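Peptidoglycan-recognition protein LC (Drosophila melanogaster, PDB 2F2L) senses Gram-negative peptidoglycan as a cell-surface receptor that activates the imd/Relish pathway of the fly's innate immune response. Local coordinates at residues Q6-Q11 and L49-D54. Residues are numbered along the deposited sequence; the frame is centred on the assembly and turned at random.
Sequences QQWLAQ and LLQTYD. With MLD (glcnac(beta1-4)-murnac(1,6-anhydro)-L-ala-gamma-D-glu-meso-a2pm-D-ala), chain G.
Gln-51 reaches from helix 40-57 to the loop segment 6-11 and grips the backbone of Gln-11 with both ends of its side-chain amide. Its OE1 accepts from Gln-11 N at 2.8 Å (N-H...O 159°), while its NE2 donates to Gln-11 O at 2.9 Å. Each carbonyl is met in its own plane on a lone pair, though Gln-11 O is somewhat tilted from the amide plane of Gln-51; together the bonds fix the amide's rotation. With CG anti to the backbone N (chi1 -173°) and the chain extended beyond it, Gln-51 spans the gap between helix and loop; NE2 has a second acceptor in Asp-62 OD1.

In this tight, buried part the Trp-8 side chain lies crosswise to that of Gln-51, its ring 65° from the amide plane, and Trp-8 CZ3 comes within 3.8 Å of Gln-51 CB. Ala-10 CB sits over one ring face, near the rim, and the indole NE1 is tied to Val-77 O.

Toward the ligand the segments draw apart, and a water fills the join. It donates to Gln-11 OE1 at 2.6 Å and accepts from Thr-52 OG1 at 2.8 Å, with a weak bond from MLD N2; Arg-48 NH2 also binds Gln-11 OE1. Leu-9, Gln-11, Leu-49 and Thr-52 line the muropeptide pocket, and LCx-chain residues also bond to MLD, so the two chains meet over the ligand.

The contact thus pins the loop between strands 2-3 and 24-31 to helix 40-57 of this amidase-like recognition domain, while Trp-8 leans on Val-44 and Val-47 of the same helix.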
loop_
_atom_site.group_PDB
_atom_site.type_symbol
_atom_site.label_atom_id
_atom_site.label_comp_id
_atom_site.label_asym_id
_atom_site.label_seq_id
_atom_site.Cartn_x
_atom_site.Cartn_y
_atom_site.Cartn_z
ATOM N N GLN A 6 -6.159 -5.024 -2.404
ATOM C CA GLN A 6 -5.360 -5.954 -1.607
ATOM C C GLN A 6 -4.044 -6.330 -2.311
ATOM O O GLN A 6 -2.995 -6.472 -1.652
ATOM C CB GLN A 6 -6.174 -7.207 -1.205
ATOM C CG GLN A 6 -6.974 -7.895 -2.357
ATOM C CD GLN A 6 -8.464 -7.430 -2.489
ATOM O OE1 GLN A 6 -8.794 -6.246 -2.300
ATOM N NE2 GLN A 6 -9.354 -8.385 -2.839
ATOM N N GLN A 7 -4.093 -6.472 -3.642
ATOM C CA GLN A 7 -2.899 -6.843 -4.389
ATOM C C GLN A 7 -1.878 -5.708 -4.414
ATOM O O GLN A 7 -0.697 -5.980 -4.610
ATOM C CB GLN A 7 -3.219 -7.244 -5.824
ATOM C CG GLN A 7 -4.169 -8.413 -5.993
ATOM C CD GLN A 7 -4.576 -8.606 -7.467
ATOM O OE1 GLN A 7 -5.711 -8.293 -7.866
ATOM N NE2 GLN A 7 -3.639 -9.105 -8.278
ATOM N N TRP A 8 -2.301 -4.450 -4.231
ATOM C CA TRP A 8 -1.307 -3.350 -4.151
ATOM C C TRP A 8 -1.064 -2.836 -2.725
ATOM O O TRP A 8 -0.469 -1.782 -2.505
ATOM C CB TRP A 8 -1.560 -2.230 -5.181
ATOM C CG TRP A 8 -2.867 -1.481 -5.135
ATOM C CD1 TRP A 8 -3.973 -1.723 -5.892
ATOM C CD2 TRP A 8 -3.161 -0.305 -4.363
ATOM N NE1 TRP A 8 -4.955 -0.790 -5.625
ATOM C CE2 TRP A 8 -4.485 0.086 -4.681
ATOM C CE3 TRP A 8 -2.440 0.448 -3.416
ATOM C CZ2 TRP A 8 -5.103 1.203 -4.082
ATOM C CZ3 TRP A 8 -3.052 1.540 -2.827
ATOM C CH2 TRP A 8 -4.367 1.913 -3.167
ATOM N N LEU A 9 -1.468 -3.642 -1.749
ATOM C CA LEU A 9 -1.156 -3.375 -0.351
ATOM C C LEU A 9 -1.861 -2.120 0.155
ATOM O O LEU A 9 -1.389 -1.453 1.057
ATOM C CB LEU A 9 0.371 -3.289 -0.180
ATOM C CG LEU A 9 1.078 -3.827 1.049
ATOM C CD1 LEU A 9 0.560 -5.212 1.432
ATOM C CD2 LEU A 9 2.580 -3.865 0.793
ATOM N N ALA A 10 -3.031 -1.832 -0.418
ATOM C CA ALA A 10 -3.798 -0.668 -0.037
ATOM C C ALA A 10 -4.065 -0.607 1.470
ATOM O O ALA A 10 -4.488 -1.588 2.091
ATOM C CB ALA A 10 -5.124 -0.639 -0.805
ATOM N N GLN A 11 -3.806 0.564 2.030
ATOM C CA GLN A 11 -4.217 0.929 3.381
ATOM C C GLN A 11 -5.739 1.072 3.379
ATOM O O GLN A 11 -6.303 1.628 2.436
ATOM C CB GLN A 11 -3.575 2.284 3.706
ATOM C CG GLN A 11 -3.460 2.613 5.140
ATOM C CD GLN A 11 -2.678 3.895 5.370
ATOM O OE1 GLN A 11 -1.587 4.084 4.816
ATOM N NE2 GLN A 11 -3.213 4.761 6.219
ATOM N N LEU A 49 2.637 3.994 -3.103
ATOM C CA LEU A 49 3.277 5.239 -2.688
ATOM C C LEU A 49 2.409 6.486 -2.922
ATOM O O LEU A 49 2.449 7.418 -2.128
ATOM C CB LEU A 49 4.638 5.398 -3.355
ATOM C CG LEU A 49 5.664 4.317 -3.005
ATOM C CD1 LEU A 49 7.023 4.714 -3.584
ATOM C CD2 LEU A 49 5.750 4.083 -1.510
ATOM N N LEU A 50 1.662 6.521 -4.021
ATOM C CA LEU A 50 0.669 7.590 -4.242
ATOM C C LEU A 50 -0.406 7.619 -3.164
ATOM O O LEU A 50 -0.865 8.696 -2.775
ATOM C CB LEU A 50 -0.012 7.443 -5.613
ATOM C CG LEU A 50 0.811 7.958 -6.793
ATOM C CD1 LEU A 50 0.352 7.303 -8.133
ATOM C CD2 LEU A 50 0.717 9.452 -6.863
ATOM N N GLN A 51 -0.827 6.437 -2.702
ATOM C CA GLN A 51 -1.834 6.374 -1.654
ATOM C C GLN A 51 -1.315 7.040 -0.399
ATOM O O GLN A 51 -2.003 7.818 0.209
ATOM C CB GLN A 51 -2.277 4.951 -1.319
ATOM C CG GLN A 51 -3.462 4.963 -0.342
ATOM C CD GLN A 51 -3.827 3.618 0.201
ATOM O OE1 GLN A 51 -2.956 2.769 0.451
ATOM N NE2 GLN A 51 -5.131 3.424 0.461
ATOM N N THR A 52 -0.103 6.718 -0.001
ATOM C CA THR A 52 0.512 7.404 1.132
ATOM C C THR A 52 0.586 8.910 0.947
ATOM O O THR A 52 0.273 9.656 1.862
ATOM C CB THR A 52 1.898 6.823 1.432
ATOM O OG1 THR A 52 1.705 5.539 2.022
ATOM C CG2 THR A 52 2.683 7.710 2.391
ATOM N N TYR A 53 1.031 9.351 -0.226
ATOM C CA TYR A 53 1.099 10.753 -0.529
ATOM C C TYR A 53 -0.281 11.398 -0.394
ATOM O O TYR A 53 -0.441 12.428 0.250
ATOM C CB TYR A 53 1.656 10.988 -1.939
ATOM C CG TYR A 53 1.817 12.449 -2.229
ATOM C CD1 TYR A 53 2.961 13.132 -1.847
ATOM C CD2 TYR A 53 0.792 13.171 -2.836
ATOM C CE1 TYR A 53 3.094 14.502 -2.087
ATOM C CE2 TYR A 53 0.921 14.516 -3.088
ATOM C CZ TYR A 53 2.059 15.171 -2.710
ATOM O OH TYR A 53 2.147 16.513 -2.953
ATOM N N ASP A 54 -1.279 10.775 -0.992
ATOM C CA ASP A 54 -2.636 11.313 -0.936
ATOM C C ASP A 54 -3.189 11.401 0.476
ATOM O O ASP A 54 -3.849 12.388 0.825
ATOM C CB ASP A 54 -3.575 10.505 -1.817
ATOM C CG ASP A 54 -3.322 10.737 -3.294
ATOM O OD1 ASP A 54 -2.446 11.577 -3.621
ATOM O OD2 ASP A 54 -4.020 10.109 -4.117
HETATM C CAA MLD G . 0.691 4.401 7.667
HETATM C CAB MLD G . 2.205 4.347 7.534
HETATM O OAC MLD G . 2.881 3.719 8.338
HETATM N N2 MLD G . 2.697 5.015 6.495
HETATM C C2 MLD G . 4.119 5.131 6.192
HETATM C C3 MLD G . 4.418 6.623 6.023
HETATM O O3 MLD G . 4.113 7.383 7.210
HETATM C C4 MLD G . 5.849 6.842 5.545
HETATM O O4 MLD G . 5.977 8.218 5.232
HETATM C C5 MLD G . 6.096 6.015 4.279
HETATM C C6 MLD G . 7.538 6.030 3.738
HETATM O O6 MLD G . 7.536 5.400 2.423
HETATM O O5 MLD G . 5.852 4.650 4.605
HETATM C C1 MLD G . 4.462 4.393 4.912
HETATM O O1 MLD G . 4.305 3.016 5.134
HETATM C CA4 MLD G . 4.396 2.257 3.905
HETATM C CA5 MLD G . 3.192 2.340 2.967
HETATM O OA5 MLD G . 2.541 1.050 2.711
HETATM C CA6 MLD G . 3.865 2.591 1.662
HETATM O OA6 MLD G . 4.274 1.306 1.235
HETATM C CA1 MLD G . 3.623 0.328 2.099
HETATM C CA2 MLD G . 4.636 -0.108 3.170
HETATM N NAD MLD G . 4.319 -1.478 3.625
HETATM C CAE MLD G . 5.194 -2.467 3.586
HETATM C CAF MLD G . 4.661 -3.795 4.085
HETATM O OAG MLD G . 6.357 -2.350 3.200
HETATM C CA3 MLD G . 4.598 0.826 4.379
HETATM O OAH MLD G . 5.846 0.773 5.154
HETATM C CAI MLD G . 5.778 -0.056 6.340
HETATM C CAJ MLD G . 5.344 0.716 7.565
HETATM C CAL MLD G . 7.172 -0.658 6.614
HETATM O OAM MLD G . 7.302 -1.334 7.629
HETATM N N MLD G . 8.156 -0.438 5.743
HETATM C CA MLD G . 9.511 -0.990 5.879
HETATM C CB MLD G . 9.481 -2.348 5.170
HETATM C C MLD G . 10.463 -0.049 5.120
HETATM O O MLD G . 10.222 0.263 3.951
HETATM N NAN MLD G . 11.497 0.388 5.834
HETATM C CAO MLD G . 12.546 1.295 5.342
HETATM C CAP MLD G . 12.802 2.463 6.348
HETATM O OBA MLD G . 13.891 3.034 6.239
HETATM O OAQ MLD G . 11.948 2.748 7.224
HETATM C CBB MLD G . 13.867 0.536 5.287
HETATM C CBC MLD G . 13.940 -0.552 4.229
HETATM C CBD MLD G . 15.354 -1.159 4.241
HETATM O OBE MLD G . 16.061 -1.127 5.249
HETATM N NBF MLD G . 15.740 -1.702 3.106
HETATM C CBG MLD G . 17.060 -2.326 2.949
HETATM C CBH MLD G . 18.159 -1.246 3.012
HETATM O OBI MLD G . 18.039 -0.183 2.406
HETATM N NBJ MLD G . 19.197 -1.543 3.791
HETATM C CBK MLD G . 20.370 -0.659 3.974
HETATM C CBL MLD G . 21.628 -1.451 3.599
HETATM C CBM MLD G . 20.546 -0.142 5.419
HETATM O OBO MLD G . 20.061 -0.822 6.361
HETATM O OBN MLD G . 21.191 0.929 5.544
HETATM C CBP MLD G . 17.080 -3.099 1.620
HETATM C CBQ MLD G . 18.254 -4.092 1.547
HETATM C CBR MLD G . 18.167 -4.958 0.287
HETATM C CBS MLD G . 18.932 -6.277 0.411
HETATM C CBT MLD G . 18.169 -7.223 1.349
HETATM O OBV MLD G . 17.128 -7.731 0.900
HETATM O OBU MLD G . 18.644 -7.421 2.485
HETATM N NBW MLD G . 20.278 -6.023 0.939
HETATM O O HOH W 1 0.173 5.892 4.353
#